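Long-range contact in putative modulator of DNA gyrase (Bacteroides thetaiotaomicron, PDB 1VPB), which is a putative modulator of DNA gyrase that probably acts as a metallopeptidase: residues S244-S257 against W436-G450. Sequence-based numbering, arbitrary orientation. Where two conformers were deposited one is given.
Sequences SGKYTMVVDPMNSS and WRIPSLVFEGVDFSG
Met249 packs between Phe443 and Phe448 of segment 436-450 on the buried face of the sheet. A chi1 of -179° sets CG opposite the backbone N and carries the unbranched chain past the edge of the Phe448 ring. There CG lies 3.8 Å from CZ of Phe448, while SD, 5.1 Å from the centroid of that ring and oblique to it, makes a Met-aromatic contact. A bend at chi3 then brings CE to 3.7 Å from CD2 of Phe443. Long and flexible, methionine suits such a slot; Val412 of strand 402-413 also packs against it. The frame is an antiparallel ladder: strand 245-251 pairs with 441-443 and, past a beta bulge, with 446-450, and main-chain bonds such as Met249 N to Phe443 O (2.9 Å) fix the register. Gly445, with positive phi, suits the corner between the two partner strands. Around this corner the contact opens to solvent. Here Thr248, itself buried, has OG1 donating to Glu444 OE1 (2.8 Å), on the syn side but out of the carboxylate plane. On the face that carries Lys246 and Asp447, both less buried than Met249, Lys246 bends at chi2 and brings NZ to 2.9 Å from OD2 of Asp447, above the carboxylate plane, in a salt bridge. Were Asp447 an alanine, the ammonium group of Lys246 would probably lose this partner and its long chain be freer to turn.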
ATOM      1  N   SER A 244      17.175  28.653 -12.809  1.00 39.14           N
ATOM      2  CA  SER A 244      16.139  28.073 -13.649  1.00 39.70           C
ATOM      3  C   SER A 244      16.463  28.269 -15.126  1.00 35.90           C
ATOM      4  O   SER A 244      17.084  29.270 -15.505  1.00 35.24           O
ATOM      5  CB  SER A 244      14.803  28.717 -13.321  1.00 40.49           C
ATOM      6  OG  SER A 244      14.437  28.333 -12.018  1.00 44.57           O
ATOM      7  N   GLY A 245      16.061  27.313 -15.954  1.00 34.06           N
ATOM      8  CA  GLY A 245      16.192  27.477 -17.395  1.00 36.19           C
ATOM      9  C   GLY A 245      16.326  26.152 -18.103  1.00 35.80           C
ATOM     10  O   GLY A 245      16.009  25.114 -17.543  1.00 35.35           O
ATOM     11  N   LYS A 246      16.804  26.189 -19.345  1.00 35.80           N
ATOM     12  CA  LYS A 246      16.995  24.938 -20.108  1.00 33.11           C
ATOM     13  C   LYS A 246      18.327  24.329 -19.747  1.00 31.03           C
ATOM     14  O   LYS A 246      19.324  25.057 -19.689  1.00 34.03           O
ATOM     15  CB  LYS A 246      17.079  25.238 -21.601  1.00 35.74           C
ATOM     16  CG  LYS A 246      15.840  25.861 -22.219  1.00 42.25           C
ATOM     17  CD  LYS A 246      14.762  24.869 -22.376  1.00 41.63           C
ATOM     18  CE  LYS A 246      13.515  25.503 -22.960  1.00 46.80           C
ATOM     19  NZ  LYS A 246      12.570  24.466 -23.300  1.00 52.75           N
ATOM     20  N   TYR A 247      18.359  23.009 -19.618  1.00 34.36           N
ATOM     21  CA  TYR A 247      19.615  22.279 -19.446  1.00 34.39           C
ATOM     22  C   TYR A 247      19.526  20.996 -20.237  1.00 32.59           C
ATOM     23  O   TYR A 247      18.449  20.469 -20.443  1.00 32.59           O
ATOM     24  CB  TYR A 247      19.816  21.874 -17.985  1.00 35.83           C
ATOM     25  CG  TYR A 247      20.078  23.005 -17.003  1.00 31.18           C
ATOM     26  CD1 TYR A 247      19.027  23.707 -16.413  1.00 35.37           C
ATOM     27  CD2 TYR A 247      21.379  23.326 -16.623  1.00 36.46           C
ATOM     28  CE1 TYR A 247      19.279  24.732 -15.478  1.00 37.54           C
ATOM     29  CE2 TYR A 247      21.626  24.327 -15.705  1.00 35.59           C
ATOM     30  CZ  TYR A 247      20.579  25.023 -15.131  1.00 40.46           C
ATOM     31  OH  TYR A 247      20.845  26.029 -14.214  1.00 39.20           O
ATOM     32  N   THR A 248      20.674  20.445 -20.600  1.00 32.98           N
ATOM     33  CA  THR A 248      20.741  19.041 -21.010  1.00 31.89           C
ATOM     34  C   THR A 248      20.473  18.163 -19.778  1.00 33.55           C
ATOM     35  O   THR A 248      21.122  18.351 -18.745  1.00 36.20           O
ATOM     36  CB  THR A 248      22.126  18.707 -21.508  1.00 32.95           C
ATOM     37  OG1 THR A 248      22.474  19.562 -22.614  1.00 36.80           O
ATOM     38  CG2 THR A 248      22.202  17.270 -22.035  1.00 33.54           C
ATOM     39  N   MET A 249      19.543  17.226 -19.878  1.00 30.75           N
ATOM     40  CA  MET A 249      19.260  16.332 -18.761  1.00 31.30           C
ATOM     41  C   MET A 249      19.876  14.960 -18.994  1.00 32.45           C
ATOM     42  O   MET A 249      19.601  14.313 -19.994  1.00 33.09           O
ATOM     43  CB  MET A 249      17.752  16.192 -18.536  1.00 31.24           C
ATOM     44  CG  MET A 249      17.432  15.290 -17.358  1.00 33.28           C
ATOM     45  SD  MET A 249      15.729  15.177 -16.831  1.00 33.42           S
ATOM     46  CE  MET A 249      14.906  14.599 -18.284  1.00 38.68           C
ATOM     47  N   VAL A 250      20.726  14.533 -18.055  1.00 32.31           N
ATOM     48  CA  VAL A 250      21.250  13.170 -18.059  1.00 32.46           C
ATOM     49  C   VAL A 250      20.546  12.393 -16.919  1.00 32.80           C
ATOM     50  O   VAL A 250      20.383  12.910 -15.816  1.00 34.09           O
ATOM     51  CB  VAL A 250      22.789  13.126 -17.894  1.00 33.63           C
ATOM     52  CG1 VAL A 250      23.291  11.678 -18.010  1.00 35.91           C
ATOM     53  CG2 VAL A 250      23.465  14.001 -18.951  1.00 34.45           C
ATOM     54  N   VAL A 251      20.110  11.177 -17.207  1.00 34.77           N
ATOM     55  CA  VAL A 251      19.457  10.325 -16.205  1.00 33.39           C
ATOM     56  C   VAL A 251      20.142   8.972 -16.103  1.00 35.93           C
ATOM     57  O   VAL A 251      20.417   8.329 -17.108  1.00 33.68           O
ATOM     58  CB  VAL A 251      17.973  10.117 -16.522  1.00 34.02           C
ATOM     59  CG1 VAL A 251      17.257   9.470 -15.310  1.00 36.71           C
ATOM     60  CG2 VAL A 251      17.317  11.423 -16.917  1.00 41.46           C
ATOM     61  N   ASP A 252      20.417   8.543 -14.865  1.00 37.64           N
ATOM     62  CA  ASP A 252      21.129   7.277 -14.648  1.00 38.01           C
ATOM     63  C   ASP A 252      20.217   6.082 -14.807  1.00 38.59           C
ATOM     64  O   ASP A 252      19.010   6.251 -14.933  1.00 39.87           O
ATOM     65  CB  ASP A 252      21.891   7.295 -13.320  1.00 40.33           C
ATOM     66  CG  ASP A 252      21.004   7.429 -12.101  1.00 46.52           C
ATOM     67  OD1 ASP A 252      19.806   7.080 -12.160  1.00 43.25           O
ATOM     68  OD2 ASP A 252      21.496   7.884 -11.023  1.00 47.78           O
ATOM     69  N   PRO A 253      20.786   4.883 -14.894  1.00 38.74           N
ATOM     70  CA  PRO A 253      20.017   3.694 -15.095  1.00 44.13           C
ATOM     71  C   PRO A 253      19.174   3.364 -13.869  1.00 47.87           C
ATOM     72  O   PRO A 253      18.141   2.719 -13.970  1.00 49.05           O
ATOM     73  CB  PRO A 253      21.092   2.626 -15.299  1.00 40.66           C
ATOM     74  CG  PRO A 253      22.271   3.324 -15.680  1.00 42.51           C
ATOM     75  CD  PRO A 253      22.226   4.597 -14.877  1.00 39.96           C
ATOM     76  N   MET A 254      19.628   3.782 -12.693  1.00 50.05           N
ATOM     77  CA  MET A 254      18.797   3.588 -11.503  1.00 49.04           C
ATOM     78  C   MET A 254      17.426   4.311 -11.712  1.00 50.58           C
ATOM     79  O   MET A 254      16.429   3.810 -11.174  1.00 49.41           O
ATOM     80  CB  MET A 254      19.556   4.043 -10.244  1.00 50.48           C
ATOM     81  CG  MET A 254      18.915   3.668  -8.933  1.00 58.70           C
ATOM     82  SD  MET A 254      18.397   1.912  -8.755  1.00 62.12           S
ATOM     83  CE  MET A 254      19.912   1.012  -8.547  1.00 67.02           C
ATOM     84  N   ASN A 255      17.375   5.400 -12.541  1.00 45.67           N
ATOM     85  CA  ASN A 255      16.199   6.309 -12.727  1.00 43.05           C
ATOM     86  C   ASN A 255      15.579   6.545 -14.122  1.00 43.12           C
ATOM     87  O   ASN A 255      14.524   7.149 -14.227  1.00 43.32           O
ATOM     88  CB  ASN A 255      16.561   7.697 -12.193  1.00 45.01           C
ATOM     89  CG  ASN A 255      16.680   7.712 -10.698  1.00 49.01           C
ATOM     90  OD1 ASN A 255      15.674   7.805  -9.997  1.00 48.60           O
ATOM     91  ND2 ASN A 255      17.898   7.574 -10.199  1.00 41.40           N
ATOM     92  N   SER A 256      16.230   6.021 -15.156  0.60 42.60           N
ATOM     93  CA  SER A 256      15.823   6.221 -16.535  0.60 37.70           C
ATOM     94  C   SER A 256      14.451   5.611 -16.824  0.60 37.07           C
ATOM     95  O   SER A 256      13.686   6.092 -17.649  0.60 38.41           O
ATOM     96  CB  SER A 256      16.861   5.560 -17.454  0.60 37.43           C
ATOM     97  OG  SER A 256      17.167   4.209 -17.095  0.60 35.28           O
ATOM     98  N   SER A 257      14.152   4.526 -16.137  1.00 36.84           N
ATOM     99  CA  SER A 257      12.868   3.850 -16.313  1.00 37.61           C
ATOM    100  C   SER A 257      11.698   4.719 -15.847  1.00 33.15           C
ATOM    101  O   SER A 257      10.576   4.605 -16.397  1.00 36.77           O
ATOM    102  CB  SER A 257      12.847   2.517 -15.576  1.00 40.52           C
ATOM    103  OG  SER A 257      13.877   1.678 -16.108  1.00 50.07           O
ATOM    104  N   TRP A 436      12.748  -3.868 -16.746  0.50 35.02           N
ATOM    105  CA  TRP A 436      12.963  -2.597 -17.464  0.50 31.57           C
ATOM    106  C   TRP A 436      14.476  -2.513 -17.796  0.50 31.96           C
ATOM    107  O   TRP A 436      15.249  -2.157 -16.920  0.50 33.93           O
ATOM    108  CB  TRP A 436      12.619  -1.402 -16.555  0.50 31.73           C
ATOM    109  CG  TRP A 436      11.148  -1.329 -16.140  0.50 30.45           C
ATOM    110  CD1 TRP A 436      10.525  -2.058 -15.169  0.50 40.26           C
ATOM    111  CD2 TRP A 436      10.151  -0.485 -16.710  0.50 34.47           C
ATOM    112  NE1 TRP A 436       9.191  -1.724 -15.106  0.50 41.64           N
ATOM    113  CE2 TRP A 436       8.936  -0.758 -16.047  0.50 37.71           C
ATOM    114  CE3 TRP A 436      10.152   0.472 -17.735  0.50 34.50           C
ATOM    115  CZ2 TRP A 436       7.748  -0.105 -16.370  0.50 33.35           C
ATOM    116  CZ3 TRP A 436       8.970   1.130 -18.037  0.50 34.39           C
ATOM    117  CH2 TRP A 436       7.785   0.838 -17.355  0.50 37.24           C
ATOM    118  N   ARG A 437      14.898  -2.872 -19.008  1.00 32.19           N
ATOM    119  CA  ARG A 437      16.328  -2.801 -19.346  1.00 31.97           C
ATOM    120  C   ARG A 437      16.553  -1.502 -20.115  1.00 33.10           C
ATOM    121  O   ARG A 437      16.609  -1.469 -21.348  1.00 33.29           O
ATOM    122  CB  ARG A 437      16.629  -4.027 -20.185  1.00 31.62           C
ATOM    123  CG  ARG A 437      16.551  -5.346 -19.457  1.00 32.23           C
ATOM    124  CD  ARG A 437      16.944  -6.512 -20.296  1.00 39.07           C
ATOM    125  NE  ARG A 437      16.973  -7.710 -19.454  1.00 38.37           N
ATOM    126  CZ  ARG A 437      17.705  -8.774 -19.685  1.00 40.73           C
ATOM    127  NH1 ARG A 437      18.457  -8.856 -20.766  1.00 36.25           N
ATOM    128  NH2 ARG A 437      17.647  -9.795 -18.851  1.00 40.91           N
ATOM    129  N   ILE A 438      16.661  -0.431 -19.355  1.00 32.85           N
ATOM    130  CA  ILE A 438      16.762   0.920 -19.875  1.00 34.14           C
ATOM    131  C   ILE A 438      18.090   1.521 -19.406  1.00 33.27           C
ATOM    132  O   ILE A 438      18.335   1.609 -18.197  1.00 34.05           O
ATOM    133  CB  ILE A 438      15.621   1.805 -19.305  1.00 34.76           C
ATOM    134  CG1 ILE A 438      14.253   1.082 -19.415  1.00 33.57           C
ATOM    135  CG2 ILE A 438      15.617   3.138 -19.971  1.00 34.83           C
ATOM    136  CD1 ILE A 438      13.827   0.638 -20.746  1.00 33.19           C
ATOM    137  N   PRO A 439      18.946   1.917 -20.349  1.00 33.90           N
ATOM    138  CA  PRO A 439      20.252   2.472 -20.002  1.00 33.99           C
ATOM    139  C   PRO A 439      20.117   3.929 -19.527  1.00 34.50           C
ATOM    140  O   PRO A 439      18.985   4.481 -19.465  1.00 32.62           O
ATOM    141  CB  PRO A 439      21.001   2.426 -21.347  1.00 34.59           C
ATOM    142  CG  PRO A 439      19.981   2.681 -22.329  1.00 33.71           C
ATOM    143  CD  PRO A 439      18.740   1.920 -21.816  1.00 32.57           C
ATOM    144  N   SER A 440      21.256   4.557 -19.268  1.00 33.02           N
ATOM    145  CA  SER A 440      21.340   5.984 -19.069  1.00 32.80           C
ATOM    146  C   SER A 440      20.775   6.698 -20.300  1.00 30.94           C
ATOM    147  O   SER A 440      20.855   6.205 -21.427  1.00 32.78           O
ATOM    148  CB  SER A 440      22.802   6.443 -18.801  1.00 37.23           C
ATOM    149  OG  SER A 440      23.293   5.876 -17.576  1.00 38.04           O
ATOM    150  N   LEU A 441      20.267   7.904 -20.078  1.00 31.09           N
ATOM    151  CA  LEU A 441      19.623   8.675 -21.120  1.00 32.01           C
ATOM    152  C   LEU A 441      20.062  10.145 -21.121  1.00 32.18           C
ATOM    153  O   LEU A 441      20.375  10.705 -20.076  1.00 32.34           O
ATOM    154  CB  LEU A 441      18.126   8.641 -20.903  1.00 33.11           C
ATOM    155  CG  LEU A 441      17.426   7.307 -20.851  1.00 37.70           C
ATOM    156  CD1 LEU A 441      15.979   7.601 -20.493  1.00 43.85           C
ATOM    157  CD2 LEU A 441      17.544   6.539 -22.151  1.00 36.81           C
ATOM    158  N   VAL A 442      20.112  10.744 -22.307  1.00 32.97           N
ATOM    159  CA  VAL A 442      20.435  12.132 -22.438  1.00 31.47           C
ATOM    160  C   VAL A 442      19.372  12.816 -23.287  1.00 32.67           C
ATOM    161  O   VAL A 442      19.064  12.372 -24.389  1.00 32.47           O
ATOM    162  CB  VAL A 442      21.793  12.367 -23.150  1.00 30.54           C
ATOM    163  CG1 VAL A 442      22.094  13.825 -23.182  1.00 36.20           C
ATOM    164  CG2 VAL A 442      22.944  11.584 -22.439  1.00 33.18           C
ATOM    165  N   PHE A 443      18.812  13.880 -22.734  1.00 31.48           N
ATOM    166  CA  PHE A 443      17.783  14.668 -23.397  1.00 33.00           C
ATOM    167  C   PHE A 443      18.274  16.094 -23.526  1.00 34.66           C
ATOM    168  O   PHE A 443      18.872  16.638 -22.590  1.00 34.41           O
ATOM    169  CB  PHE A 443      16.518  14.703 -22.537  1.00 35.13           C
ATOM    170  CG  PHE A 443      15.901  13.395 -22.264  1.00 31.39           C
ATOM    171  CD1 PHE A 443      14.893  12.881 -23.111  1.00 30.79           C
ATOM    172  CD2 PHE A 443      16.227  12.647 -21.120  1.00 33.50           C
ATOM    173  CE1 PHE A 443      14.259  11.687 -22.827  1.00 33.16           C
ATOM    174  CE2 PHE A 443      15.577  11.433 -20.855  1.00 33.03           C
ATOM    175  CZ  PHE A 443      14.599  10.952 -21.716  1.00 33.97           C
ATOM    176  N   GLU A 444      18.020  16.746 -24.664  1.00 33.51           N
ATOM    177  CA  GLU A 444      18.404  18.134 -24.799  1.00 34.20           C
ATOM    178  C   GLU A 444      17.255  19.093 -24.548  1.00 34.67           C
ATOM    179  O   GLU A 444      16.117  18.811 -24.896  1.00 30.35           O
ATOM    180  CB  GLU A 444      18.930  18.398 -26.216  1.00 38.03           C
ATOM    181  CG  GLU A 444      20.255  17.747 -26.554  1.00 42.88           C
ATOM    182  CD  GLU A 444      21.431  18.301 -25.780  1.00 57.06           C
ATOM    183  OE1 GLU A 444      21.274  19.371 -25.134  1.00 55.96           O
ATOM    184  OE2 GLU A 444      22.522  17.652 -25.821  1.00 57.75           O
ATOM    185  N   GLY A 445      17.590  20.256 -23.993  1.00 33.64           N
ATOM    186  CA  GLY A 445      16.662  21.388 -23.907  1.00 32.93           C
ATOM    187  C   GLY A 445      15.491  21.112 -22.984  1.00 34.63           C
ATOM    188  O   GLY A 445      14.335  21.263 -23.368  1.00 34.34           O
ATOM    189  N   VAL A 446      15.812  20.680 -21.767  1.00 35.26           N
ATOM    190  CA  VAL A 446      14.804  20.307 -20.775  1.00 33.78           C
ATOM    191  C   VAL A 446      14.713  21.449 -19.747  1.00 34.66           C
ATOM    192  O   VAL A 446      15.732  22.002 -19.334  1.00 35.44           O
ATOM    193  CB  VAL A 446      15.169  18.992 -20.078  1.00 35.24           C
ATOM    194  CG1 VAL A 446      14.178  18.648 -18.958  1.00 36.50           C
ATOM    195  CG2 VAL A 446      15.212  17.844 -21.099  1.00 34.45           C
ATOM    196  N   ASP A 447      13.479  21.775 -19.352  1.00 34.91           N
ATOM    197  CA  ASP A 447      13.185  22.837 -18.400  1.00 36.67           C
ATOM    198  C   ASP A 447      13.298  22.392 -16.956  1.00 35.15           C
ATOM    199  O   ASP A 447      12.663  21.406 -16.538  1.00 38.86           O
ATOM    200  CB  ASP A 447      11.781  23.395 -18.662  1.00 37.15           C
ATOM    201  CG  ASP A 447      11.781  24.422 -19.730  1.00 44.98           C
ATOM    202  OD1 ASP A 447      12.426  25.484 -19.519  1.00 55.26           O
ATOM    203  OD2 ASP A 447      11.169  24.259 -20.792  1.00 56.43           O
ATOM    204  N   PHE A 448      14.138  23.130 -16.223  1.00 38.04           N
ATOM    205  CA  PHE A 448      14.274  22.988 -14.765  1.00 38.22           C
ATOM    206  C   PHE A 448      13.940  24.329 -14.122  1.00 37.68           C
ATOM    207  O   PHE A 448      14.391  25.386 -14.600  1.00 37.29           O
ATOM    208  CB  PHE A 448      15.694  22.590 -14.354  1.00 38.03           C
ATOM    209  CG  PHE A 448      16.120  21.244 -14.843  1.00 39.28           C
ATOM    210  CD1 PHE A 448      16.536  21.077 -16.172  1.00 36.13           C
ATOM    211  CD2 PHE A 448      16.150  20.146 -13.983  1.00 36.34           C
ATOM    212  CE1 PHE A 448      16.947  19.846 -16.632  1.00 38.89           C
ATOM    213  CE2 PHE A 448      16.541  18.897 -14.433  1.00 45.73           C
ATOM    214  CZ  PHE A 448      16.936  18.736 -15.769  1.00 44.16           C
ATOM    215  N   SER A 449      13.192  24.262 -13.025  1.00 40.72           N
ATOM    216  CA  SER A 449      12.808  25.455 -12.268  1.00 44.36           C
ATOM    217  C   SER A 449      12.887  25.214 -10.768  1.00 44.37           C
ATOM    218  O   SER A 449      12.704  24.098 -10.298  1.00 42.48           O
ATOM    219  CB  SER A 449      11.390  25.834 -12.635  1.00 44.78           C
ATOM    220  OG  SER A 449      10.556  24.689 -12.575  1.00 50.62           O
ATOM    221  N   GLY A 450      13.115  26.280 -10.013  1.00 53.03           N
ATOM    222  CA  GLY A 450      13.241  26.172  -8.554  1.00 59.44           C
ATOM    223  C   GLY A 450      11.931  25.891  -7.825  1.00 64.23           C
ATOM    224  O   GLY A 450      10.887  26.438  -8.216  1.00 65.95           O
TER
HETATM  225  O   HOH W   1      15.695  -0.389 -14.763  1.00 35.26           O